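Local coordinates for protein LP04448p (Drosophila melanogaster, PDB 4QMH) that probably binds tubulin through an array of TOG domains, the fourth of which forms this chain, and helps drive microtubule polymerisation, at residues Ala59-Ala63 / His95-Leu99; Ile45-Ile51 / Gln83-Met88; Leu163-Pro168 / Gly204-His208; Leu22-Met26 / Gly37-Leu41. All coordinates share one frame; numbering follows the deposited sequence.

Contacts 1, 2 and 4 share the N-terminal half of an all-helical TOG domain. Contact 3 stands apart, its centre about 40 Å from that of contact 4. Contacts 2 and 4 both use helix 31-48. Contact 1 touches both: Leu62 meets Leu84 of contact 2, and Leu41 and Met26 of contact 4. Contact 4 is the most buried, yet has a salt bridge at its outer edge. The others are partly buried, each with an exposed side. Contact 1 is pure packing around small residues. Contacts 2 and 3 each involve a loop that follows a helix. In both, a direct hydrogen bond to a main-chain carbonyl joins the apolar packing, and a water lies at the margin.

Contact 1: Ala59-Ala63 / His95-Leu99; sequences APALA and HVRNL
Asn98 lies against the turn of helix that carries Ala59 and Pro60. Its CB is 3.9 Å from Ala59 CB and also near Ala59 O. Chi1 of -82° sets CG beside the backbone N and turns the amide to this turn. CG therefore sits 4.0 Å from both Ala59 CB and Pro60 N. At the tip the amide splits its contacts. OD1 meets the proline ring, 3.8 Å from Pro60 CG. ND2 comes over the alanine methyl, 3.7 Å from Ala59 CB. All of these are van der Waals contacts.

The two segments belong to helices 58-66 and 96-106 of a TOG domain, an alpha-solenoid of HEAT repeats. The small Ala63 lets the backbones come near: its CA is 5.3 Å from Leu99 CA. Ala63 CB rests on the main chain itself, 3.4 Å from Asn98 O.

Leu99 supplies the buried apolar side. Its CD2 reaches Leu62 CB at 3.9 Å and also touches Ala59 O. Phe125 of helix 112-129 backs the same leucine.

His95 is the N-cap of helix 96-106. The methyl of Ala59 meets its ring obliquely, 3.5 Å from CB to His95 ND1. The other ring nitrogen, NE2, is hydrogen-bonded to Pro53 O, which ties the imidazole to the loop before helix 58-66.

Contact 2: Ile45-Ile51 / Gln83-Met88; sequences ISEARLI and QLATAM
Ala87 is pressed between the end of helix 31-48 and the chain that leaves it. Its methyl meets Ile45 CG2 on one part of its surface and Ile51 CG1 on another. The backbones are close here, with Leu50 CA only 4.4 Å from Ala87 CA. Arg49 leaves the helix with positive phi, and the next residues run past the C-terminal turn of helix 71-88. Ile51 N then donates to Ala87 O at 2.9 Å. The bond is nearly straight (169°), but the donor stands above the carbonyl plane. Leu50 CA adds a C-H...O contact to the same oxygen.

Deeper in, Ile51 CD1 lies 3.7 Å from both Leu84 CD1 and Met88 CE. Ile45 CD1 approaches Leu84 CD1 at 3.9 Å. Packing of this kind, between helix 31-48 with the chain leaving it and helix 71-88, belongs to the stacked HEAT repeats that make a TOG domain.

The outer side is polar. Gln83 reaches out with CG anti to its backbone N (chi1 175°) and its chain extended. Its CG packs on Ile45 CG2 at 3.6 Å. NE2 then passes Ile45 CB and donates to Gln42 O. Ser46 OG is close to NE2, but the angle is poor, and the hydroxyl pairs with Gln42 OE1 instead. An alanine in place of Gln83 would probably leave Gln42 O without this donor and uncover the flank of Ile45. At the far end, a water donates to Ile51 O (2.8 Å) and to Met88 O (2.7 Å).

Contact 3: Leu163-Pro168 / Gly204-His208; sequences LPGLPP and GIMIH
His208 and Leu163 make the one direct hydrogen bond of this contact. His208 NE2 donates to Leu163 O over 2.8 Å, with an angle of 161° at the hydrogen. The oxygen lies almost in the imidazole plane, while NE2 is tilted 33° from the carbonyl plane. Leu163 O also accepts from Leu166 N, which comes from the opposite face of that plane. Two donors thus grip this oxygen as the chain turns out of helix 149-162. At the ring edge His208 CE1 is 3.2 Å from Leu166 O. On the outer side a water lies 2.9 Å from His208 ND1 and has Pro168 O at a longer, doubtful 3.3 Å. A phenylalanine in place of His208 would probably take from Leu163 O one of these two donors and lose the ring's link to the water.

The rest is apolar packing. Leu163 CD1 meets Ile205 CD1 at 3.7 Å, and its other methyl, CD2, lies 4.0 Å from His208 NE2. Pro164 CB rests on Ile207 CD1 at 3.8 Å. The proline ring also lies against Gly204, which has no side chain; the CA atoms of Pro164 and Gly204 are 4.8 Å apart.

The 3-10 turn and loop of 163-168 pack on helix 192-209 of the TOG domain. Phe135, from a loop, lies against Leu163 and Leu166. Helix 173-186 joins from the buried side, where Ile176 touches both Leu163 and Ile205.

Contact 4: Leu22-Met26 / Gly37-Leu41; sequences LLKEM and GLTKL
Met26 and Gly37 mark the closest backbone approach, with their CA atoms 4.6 Å apart. Gly37 has no side chain, and Met26 CG packs straight onto its main chain, 3.9 Å from Gly37 C. Leu22 CD1 lies against the same residue, 3.5 Å from Gly37 O, and also touches Lys40 CB.

At the solvent edge Glu25 and Lys40 form a salt bridge. Glu25 CG is anti to the backbone N (chi1 -171°), which carries the carboxylate past Gly37 to the lysine. Lys40 NZ bonds to Glu25 OE1 at 3.0 Å, on the syn lone pair. A second, weak bond runs from NZ to Glu25 OE2. The lysine bends at its last torsion (chi4 71°), bringing NZ back to the carboxylate, while its CD and CE pass OE1.

On the buried side Met26 CE reaches Leu38 CD2 at 3.9 Å and, more loosely, Leu41 CD2. Further out, Leu58 of helix 58-66 touches Met26 and Leu41. Ile80 of helix 71-88 backs Leu38 and Leu41. Thr33 and Glu36 lie beside Glu25.

The two short helical segments have axes 9.0 Å apart, with 135° between their N-to-C directions, an oblique antiparallel crossing. Obliquely antiparallel packing of consecutive helices through leucines and a methionine is characteristic of the alpha-solenoid architecture of TOG domains.

Contact 1: Ala59-Ala63 / His95-Leu99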
loop_
_atom_site.group_PDB
_atom_site.type_symbol
_atom_site.label_atom_id
_atom_site.label_comp_id
_atom_site.label_asym_id
_atom_site.label_seq_id
_atom_site.Cartn_x
_atom_site.Cartn_y
_atom_site.Cartn_z
ATOM N N ALA A 59 12.825 9.983 -0.326
ATOM C CA ALA A 59 11.882 8.859 -0.309
ATOM C C ALA A 59 12.417 7.626 0.418
ATOM O O ALA A 59 11.734 7.073 1.274
ATOM C CB ALA A 59 11.378 8.509 -1.730
ATOM N N PRO A 60 13.648 7.197 0.103
ATOM C CA PRO A 60 14.174 6.054 0.856
ATOM C C PRO A 60 14.357 6.391 2.338
ATOM O O PRO A 60 14.151 5.534 3.202
ATOM C CB PRO A 60 15.525 5.780 0.191
ATOM C CG PRO A 60 15.443 6.427 -1.158
ATOM C CD PRO A 60 14.542 7.611 -0.992
ATOM N N ALA A 61 14.713 7.639 2.620
ATOM C CA ALA A 61 14.854 8.095 3.999
ATOM C C ALA A 61 13.531 7.972 4.747
ATOM O O ALA A 61 13.496 7.472 5.868
ATOM C CB ALA A 61 15.357 9.528 4.040
ATOM N N LEU A 62 12.446 8.429 4.121
ATOM C CA LEU A 62 11.120 8.306 4.734
ATOM C C LEU A 62 10.677 6.859 4.886
ATOM O O LEU A 62 9.988 6.513 5.848
ATOM C CB LEU A 62 10.064 9.075 3.939
ATOM C CG LEU A 62 10.128 10.598 4.029
ATOM C CD1 LEU A 62 9.106 11.216 3.095
ATOM C CD2 LEU A 62 9.867 11.025 5.468
ATOM N N ALA A 63 11.068 6.018 3.937
ATOM C CA ALA A 63 10.703 4.605 3.995
ATOM C C ALA A 63 11.222 3.961 5.288
ATOM O O ALA A 63 10.488 3.231 5.977
ATOM C CB ALA A 63 11.223 3.877 2.767
ATOM N N HIS A 95 7.126 7.899 -6.109
ATOM C CA HIS A 95 7.709 7.427 -4.858
ATOM C C HIS A 95 6.977 6.255 -4.247
ATOM O O HIS A 95 7.313 5.822 -3.151
ATOM C CB HIS A 95 7.781 8.591 -3.876
ATOM C CG HIS A 95 8.516 9.753 -4.442
ATOM N ND1 HIS A 95 9.872 9.710 -4.689
ATOM C CD2 HIS A 95 8.086 10.948 -4.909
ATOM C CE1 HIS A 95 10.253 10.849 -5.232
ATOM N NE2 HIS A 95 9.186 11.618 -5.384
ATOM N N VAL A 96 6.015 5.718 -4.984
ATOM C CA VAL A 96 5.222 4.592 -4.495
ATOM C C VAL A 96 6.088 3.366 -4.179
ATOM O O VAL A 96 5.922 2.715 -3.142
ATOM C CB VAL A 96 4.088 4.248 -5.499
ATOM C CG1 VAL A 96 3.558 2.838 -5.263
ATOM C CG2 VAL A 96 2.980 5.279 -5.396
ATOM N N ARG A 97 7.041 3.061 -5.053
ATOM C CA ARG A 97 7.918 1.921 -4.808
ATOM C C ARG A 97 8.680 2.016 -3.476
ATOM O O ARG A 97 8.907 1.004 -2.806
ATOM C CB ARG A 97 8.877 1.747 -5.983
ATOM C CG ARG A 97 9.777 0.558 -5.886
ATOM C CD ARG A 97 10.606 0.435 -7.151
ATOM N NE ARG A 97 11.582 -0.631 -7.017
ATOM C CZ ARG A 97 11.322 -1.900 -7.282
ATOM N NH1 ARG A 97 10.109 -2.250 -7.703
ATOM N NH2 ARG A 97 12.272 -2.812 -7.128
ATOM N N ASN A 98 9.067 3.229 -3.080
ATOM C CA ASN A 98 9.729 3.413 -1.791
ATOM C C ASN A 98 8.776 3.358 -0.599
ATOM O O ASN A 98 9.086 2.748 0.424
ATOM C CB ASN A 98 10.521 4.728 -1.763
ATOM C CG ASN A 98 11.892 4.604 -2.415
ATOM O OD1 ASN A 98 12.765 3.875 -1.932
ATOM N ND2 ASN A 98 12.090 5.331 -3.502
ATOM N N LEU A 99 7.613 3.985 -0.733
ATOM C CA LEU A 99 6.771 4.261 0.429
ATOM C C LEU A 99 5.650 3.258 0.646
ATOM O O LEU A 99 5.269 3.001 1.780
ATOM C CB LEU A 99 6.162 5.656 0.335
ATOM C CG LEU A 99 7.210 6.758 0.196
ATOM C CD1 LEU A 99 6.518 8.103 0.000
ATOM C CD2 LEU A 99 8.127 6.779 1.412
#

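Contact 2: Ile45-Ile51 / Gln83-Met88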
loop_
_atom_site.group_PDB
_atom_site.type_symbol
_atom_site.label_atom_id
_atom_site.label_comp_id
_atom_site.label_asym_id
_atom_site.label_seq_id
_atom_site.Cartn_x
_atom_site.Cartn_y
_atom_site.Cartn_z
ATOM N N ILE A 45 7.926 21.306 3.720
ATOM C CA ILE A 45 6.788 20.988 2.866
ATOM C C ILE A 45 5.665 22.023 3.009
ATOM O O ILE A 45 5.124 22.500 2.009
ATOM C CB ILE A 45 6.248 19.555 3.127
ATOM C CG1 ILE A 45 7.357 18.530 2.884
ATOM C CG2 ILE A 45 5.040 19.292 2.231
ATOM C CD1 ILE A 45 7.079 17.170 3.491
ATOM N N SER A 46 5.314 22.376 4.245
ATOM C CA SER A 46 4.263 23.360 4.491
ATOM C C SER A 46 4.553 24.707 3.836
ATOM O O SER A 46 3.660 25.345 3.268
ATOM C CB SER A 46 4.077 23.572 5.998
ATOM O OG SER A 46 3.387 22.474 6.565
ATOM N N GLU A 47 5.800 25.147 3.933
ATOM C CA GLU A 47 6.177 26.459 3.411
ATOM C C GLU A 47 6.108 26.470 1.882
ATOM O O GLU A 47 5.708 27.467 1.279
ATOM C CB GLU A 47 7.585 26.835 3.884
ATOM C CG GLU A 47 8.119 28.154 3.304
ATOM C CD GLU A 47 7.324 29.383 3.739
ATOM O OE1 GLU A 47 6.393 29.250 4.565
ATOM O OE2 GLU A 47 7.639 30.493 3.254
ATOM N N ALA A 48 6.493 25.362 1.252
ATOM C CA ALA A 48 6.411 25.259 -0.202
ATOM C C ALA A 48 4.967 25.115 -0.710
ATOM O O ALA A 48 4.599 25.674 -1.753
ATOM C CB ALA A 48 7.282 24.104 -0.700
ATOM N N ARG A 49 4.169 24.374 0.055
ATOM C CA ARG A 49 2.772 24.036 -0.249
ATOM C C ARG A 49 2.605 23.070 -1.425
ATOM O O ARG A 49 2.076 21.974 -1.251
ATOM C CB ARG A 49 1.871 25.259 -0.431
ATOM C CG ARG A 49 0.407 24.851 -0.579
ATOM C CD ARG A 49 -0.515 26.047 -0.685
ATOM N NE ARG A 49 -1.888 25.629 -0.922
ATOM C CZ ARG A 49 -2.867 26.456 -1.268
ATOM N NH1 ARG A 49 -2.616 27.753 -1.416
ATOM N NH2 ARG A 49 -4.096 25.988 -1.471
ATOM N N LEU A 50 3.026 23.491 -2.612
ATOM C CA LEU A 50 2.983 22.617 -3.785
ATOM C C LEU A 50 4.394 22.402 -4.292
ATOM O O LEU A 50 5.145 23.358 -4.466
ATOM C CB LEU A 50 2.108 23.207 -4.895
ATOM C CG LEU A 50 0.645 23.504 -4.565
ATOM C CD1 LEU A 50 -0.063 23.997 -5.825
ATOM C CD2 LEU A 50 -0.077 22.299 -3.957
ATOM N N ILE A 51 4.756 21.140 -4.516
ATOM C CA ILE A 51 6.143 20.792 -4.830
ATOM C C ILE A 51 6.276 19.915 -6.077
ATOM O O ILE A 51 5.323 19.267 -6.502
ATOM C CB ILE A 51 6.855 20.103 -3.633
ATOM C CG1 ILE A 51 6.230 18.731 -3.332
ATOM C CG2 ILE A 51 6.809 20.987 -2.378
ATOM C CD1 ILE A 51 6.859 18.010 -2.167
ATOM N N GLN A 83 0.977 14.470 3.912
ATOM C CA GLN A 83 1.278 15.862 3.578
ATOM C C GLN A 83 2.050 15.934 2.254
ATOM O O GLN A 83 1.786 16.794 1.406
ATOM C CB GLN A 83 2.076 16.494 4.722
ATOM C CG GLN A 83 2.567 17.907 4.484
ATOM C CD GLN A 83 3.510 18.387 5.580
ATOM O OE1 GLN A 83 3.953 17.610 6.430
ATOM N NE2 GLN A 83 3.815 19.675 5.567
ATOM N N LEU A 84 2.994 15.019 2.070
ATOM C CA LEU A 84 3.798 15.006 0.862
ATOM C C LEU A 84 2.922 14.710 -0.355
ATOM O O LEU A 84 3.072 15.322 -1.422
ATOM C CB LEU A 84 4.929 13.970 0.993
ATOM C CG LEU A 84 6.054 14.003 -0.042
ATOM C CD1 LEU A 84 7.002 15.187 0.185
ATOM C CD2 LEU A 84 6.829 12.698 0.006
ATOM N N ALA A 85 1.990 13.773 -0.201
ATOM C CA ALA A 85 1.111 13.420 -1.312
ATOM C C ALA A 85 0.313 14.634 -1.761
ATOM O O ALA A 85 0.214 14.926 -2.951
ATOM C CB ALA A 85 0.168 12.297 -0.910
ATOM N N THR A 86 -0.259 15.333 -0.790
ATOM C CA THR A 86 -1.067 16.507 -1.082
ATOM C C THR A 86 -0.234 17.565 -1.805
ATOM O O THR A 86 -0.686 18.161 -2.780
ATOM C CB THR A 86 -1.679 17.079 0.207
ATOM O OG1 THR A 86 -2.582 16.110 0.768
ATOM C CG2 THR A 86 -2.430 18.383 -0.085
ATOM N N ALA A 87 0.986 17.783 -1.329
ATOM C CA ALA A 87 1.873 18.783 -1.926
ATOM C C ALA A 87 2.323 18.416 -3.342
ATOM O O ALA A 87 2.564 19.285 -4.183
ATOM C CB ALA A 87 3.106 19.003 -1.012
ATOM N N MET A 88 2.431 17.120 -3.612
ATOM C CA MET A 88 3.046 16.649 -4.857
ATOM C C MET A 88 2.022 16.349 -5.949
ATOM O O MET A 88 2.358 16.336 -7.137
ATOM C CB MET A 88 3.877 15.400 -4.562
ATOM C CG MET A 88 5.098 15.248 -5.419
ATOM S SD MET A 88 6.085 13.850 -4.853
ATOM C CE MET A 88 7.166 14.595 -3.646
HETATM O O HOH W 1 4.724 17.145 -8.258
#

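Contact 3: Leu163-Pro168 / Gly204-His208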
loop_
_atom_site.group_PDB
_atom_site.type_symbol
_atom_site.label_atom_id
_atom_site.label_comp_id
_atom_site.label_asym_id
_atom_site.label_seq_id
_atom_site.Cartn_x
_atom_site.Cartn_y
_atom_site.Cartn_z
ATOM N N LEU A 163 -10.447 -3.142 -6.059
ATOM C CA LEU A 163 -10.307 -3.834 -7.349
ATOM C C LEU A 163 -11.547 -3.757 -8.253
ATOM O O LEU A 163 -11.410 -3.591 -9.463
ATOM C CB LEU A 163 -9.900 -5.295 -7.164
ATOM C CG LEU A 163 -8.447 -5.537 -6.771
ATOM C CD1 LEU A 163 -8.238 -7.022 -6.467
ATOM C CD2 LEU A 163 -7.519 -5.073 -7.884
ATOM N N PRO A 164 -12.752 -3.900 -7.684
ATOM C CA PRO A 164 -13.895 -3.879 -8.608
ATOM C C PRO A 164 -14.073 -2.535 -9.335
ATOM O O PRO A 164 -14.683 -2.502 -10.409
ATOM C CB PRO A 164 -15.091 -4.177 -7.691
ATOM C CG PRO A 164 -14.500 -4.959 -6.550
ATOM C CD PRO A 164 -13.144 -4.316 -6.325
ATOM N N GLY A 165 -13.531 -1.452 -8.779
ATOM C CA GLY A 165 -13.714 -0.136 -9.369
ATOM C C GLY A 165 -12.549 0.366 -10.201
ATOM O O GLY A 165 -12.573 1.489 -10.711
ATOM N N LEU A 166 -11.522 -0.466 -10.333
ATOM C CA LEU A 166 -10.342 -0.117 -11.117
ATOM C C LEU A 166 -10.461 -0.712 -12.511
ATOM O O LEU A 166 -10.756 -1.899 -12.662
ATOM C CB LEU A 166 -9.068 -0.636 -10.434
ATOM C CG LEU A 166 -8.647 0.064 -9.138
ATOM C CD1 LEU A 166 -7.431 -0.599 -8.511
ATOM C CD2 LEU A 166 -8.387 1.548 -9.387
ATOM N N PRO A 167 -10.243 0.115 -13.542
ATOM C CA PRO A 167 -10.273 -0.386 -14.917
ATOM C C PRO A 167 -9.088 -1.311 -15.148
ATOM O O PRO A 167 -8.057 -1.141 -14.500
ATOM C CB PRO A 167 -10.132 0.886 -15.758
ATOM C CG PRO A 167 -9.400 1.834 -14.880
ATOM C CD PRO A 167 -9.865 1.535 -13.471
ATOM N N PRO A 168 -9.232 -2.282 -16.060
ATOM C CA PRO A 168 -8.152 -3.247 -16.299
ATOM C C PRO A 168 -6.815 -2.600 -16.656
ATOM O O PRO A 168 -5.784 -3.152 -16.298
ATOM C CB PRO A 168 -8.682 -4.101 -17.460
ATOM C CG PRO A 168 -9.831 -3.318 -18.043
ATOM C CD PRO A 168 -10.413 -2.553 -16.897
ATOM N N GLY A 204 -13.520 -9.239 -6.761
ATOM C CA GLY A 204 -12.581 -8.248 -7.251
ATOM C C GLY A 204 -11.421 -8.835 -8.032
ATOM O O GLY A 204 -11.054 -8.312 -9.074
ATOM N N ILE A 205 -10.807 -9.896 -7.506
ATOM C CA ILE A 205 -9.740 -10.597 -8.215
ATOM C C ILE A 205 -10.257 -11.144 -9.539
ATOM O O ILE A 205 -9.629 -10.979 -10.587
ATOM C CB ILE A 205 -9.170 -11.768 -7.365
ATOM C CG1 ILE A 205 -8.611 -11.247 -6.028
ATOM C CG2 ILE A 205 -8.131 -12.566 -8.156
ATOM C CD1 ILE A 205 -7.257 -10.594 -6.126
ATOM N N MET A 206 -11.420 -11.784 -9.505
ATOM C CA MET A 206 -11.968 -12.380 -10.722
ATOM C C MET A 206 -12.330 -11.351 -11.791
ATOM O O MET A 206 -12.274 -11.653 -12.979
ATOM C CB MET A 206 -13.191 -13.226 -10.390
ATOM C CG MET A 206 -13.596 -14.158 -11.522
ATOM S SD MET A 206 -15.002 -15.172 -11.077
ATOM C CE MET A 206 -14.223 -16.310 -9.936
ATOM N N ILE A 207 -12.721 -10.150 -11.374
ATOM C CA ILE A 207 -13.031 -9.096 -12.336
ATOM C C ILE A 207 -11.819 -8.821 -13.229
ATOM O O ILE A 207 -11.968 -8.499 -14.413
ATOM C CB ILE A 207 -13.507 -7.811 -11.630
ATOM C CG1 ILE A 207 -14.970 -7.961 -11.221
ATOM C CG2 ILE A 207 -13.297 -6.581 -12.515
ATOM C CD1 ILE A 207 -15.449 -6.881 -10.278
ATOM N N HIS A 208 -10.624 -8.993 -12.677
ATOM C CA HIS A 208 -9.394 -8.763 -13.433
ATOM C C HIS A 208 -8.798 -10.001 -14.104
ATOM O O HIS A 208 -8.195 -9.895 -15.169
ATOM C CB HIS A 208 -8.356 -8.062 -12.547
ATOM C CG HIS A 208 -8.764 -6.679 -12.159
ATOM N ND1 HIS A 208 -8.430 -5.571 -12.908
ATOM C CD2 HIS A 208 -9.532 -6.226 -11.140
ATOM C CE1 HIS A 208 -8.956 -4.494 -12.356
ATOM N NE2 HIS A 208 -9.622 -4.863 -11.275
HETATM O O HOH W 2 -6.625 -6.100 -15.093
#

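Contact 4: Leu22-Met26 / Gly37-Leu41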
loop_
_atom_site.group_PDB
_atom_site.type_symbol
_atom_site.label_atom_id
_atom_site.label_comp_id
_atom_site.label_asym_id
_atom_site.label_seq_id
_atom_site.Cartn_x
_atom_site.Cartn_y
_atom_site.Cartn_z
ATOM N N LEU A 22 20.060 17.221 6.995
ATOM C CA LEU A 22 18.680 16.891 7.338
ATOM C C LEU A 22 18.497 15.376 7.358
ATOM O O LEU A 22 17.927 14.833 8.293
ATOM C CB LEU A 22 17.697 17.537 6.362
ATOM C CG LEU A 22 16.242 17.113 6.552
ATOM C CD1 LEU A 22 15.713 17.576 7.913
ATOM C CD2 LEU A 22 15.394 17.667 5.424
ATOM N N LEU A 23 18.996 14.687 6.333
ATOM C CA LEU A 23 18.866 13.235 6.293
ATOM C C LEU A 23 19.599 12.561 7.447
ATOM O O LEU A 23 19.125 11.580 8.014
ATOM C CB LEU A 23 19.350 12.683 4.954
ATOM C CG LEU A 23 18.546 13.181 3.754
ATOM C CD1 LEU A 23 19.126 12.609 2.457
ATOM C CD2 LEU A 23 17.068 12.814 3.898
ATOM N N LYS A 24 20.759 13.096 7.802
ATOM C CA LYS A 24 21.504 12.564 8.929
ATOM C C LYS A 24 20.743 12.747 10.242
ATOM O O LYS A 24 20.706 11.836 11.073
ATOM C CB LYS A 24 22.873 13.232 9.012
ATOM C CG LYS A 24 23.741 12.705 10.147
ATOM C CD LYS A 24 25.128 13.326 10.092
ATOM C CE LYS A 24 25.838 13.212 11.437
ATOM N NZ LYS A 24 27.146 13.940 11.429
ATOM N N GLU A 25 20.132 13.915 10.424
ATOM C CA GLU A 25 19.328 14.156 11.627
ATOM C C GLU A 25 18.141 13.195 11.678
ATOM O O GLU A 25 17.842 12.613 12.723
ATOM C CB GLU A 25 18.829 15.599 11.694
ATOM C CG GLU A 25 18.189 15.919 13.036
ATOM C CD GLU A 25 17.910 17.395 13.222
ATOM O OE1 GLU A 25 17.481 18.046 12.252
ATOM O OE2 GLU A 25 18.122 17.896 14.344
ATOM N N MET A 26 17.478 13.024 10.539
ATOM C CA MET A 26 16.334 12.116 10.439
ATOM C C MET A 26 16.677 10.667 10.793
ATOM O O MET A 26 15.800 9.906 11.208
ATOM C CB MET A 26 15.725 12.171 9.028
ATOM C CG MET A 26 14.950 13.447 8.737
ATOM S SD MET A 26 14.411 13.543 7.021
ATOM C CE MET A 26 13.420 12.055 6.898
ATOM N N GLY A 37 14.263 16.123 13.021
ATOM C CA GLY A 37 14.435 16.103 11.581
ATOM C C GLY A 37 13.101 16.139 10.875
ATOM O O GLY A 37 12.905 16.896 9.924
ATOM N N LEU A 38 12.172 15.303 11.327
ATOM C CA LEU A 38 10.843 15.297 10.729
ATOM C C LEU A 38 10.148 16.637 10.946
ATOM O O LEU A 38 9.405 17.090 10.082
ATOM C CB LEU A 38 10.000 14.155 11.293
ATOM C CG LEU A 38 10.548 12.756 11.012
ATOM C CD1 LEU A 38 9.662 11.705 11.685
ATOM C CD2 LEU A 38 10.640 12.516 9.529
ATOM N N THR A 39 10.407 17.282 12.082
ATOM C CA THR A 39 9.802 18.589 12.345
ATOM C C THR A 39 10.258 19.603 11.308
ATOM O O THR A 39 9.450 20.381 10.790
ATOM C CB THR A 39 10.116 19.098 13.757
ATOM O OG1 THR A 39 9.416 18.289 14.705
ATOM C CG2 THR A 39 9.657 20.546 13.927
ATOM N N LYS A 40 11.548 19.583 10.993
ATOM C CA LYS A 40 12.094 20.484 9.977
ATOM C C LYS A 40 11.502 20.165 8.607
ATOM O O LYS A 40 11.169 21.073 7.845
ATOM C CB LYS A 40 13.618 20.383 9.912
ATOM C CG LYS A 40 14.347 20.937 11.148
ATOM C CD LYS A 40 15.855 20.806 10.968
ATOM C CE LYS A 40 16.624 21.431 12.114
ATOM N NZ LYS A 40 16.504 20.652 13.369
ATOM N N LEU A 41 11.374 18.870 8.313
ATOM C CA LEU A 41 10.827 18.408 7.042
ATOM C C LEU A 41 9.390 18.877 6.847
ATOM O O LEU A 41 9.013 19.329 5.769
ATOM C CB LEU A 41 10.886 16.875 6.968
ATOM C CG LEU A 41 10.269 16.325 5.682
ATOM C CD1 LEU A 41 10.991 16.857 4.456
ATOM C CD2 LEU A 41 10.290 14.822 5.699
#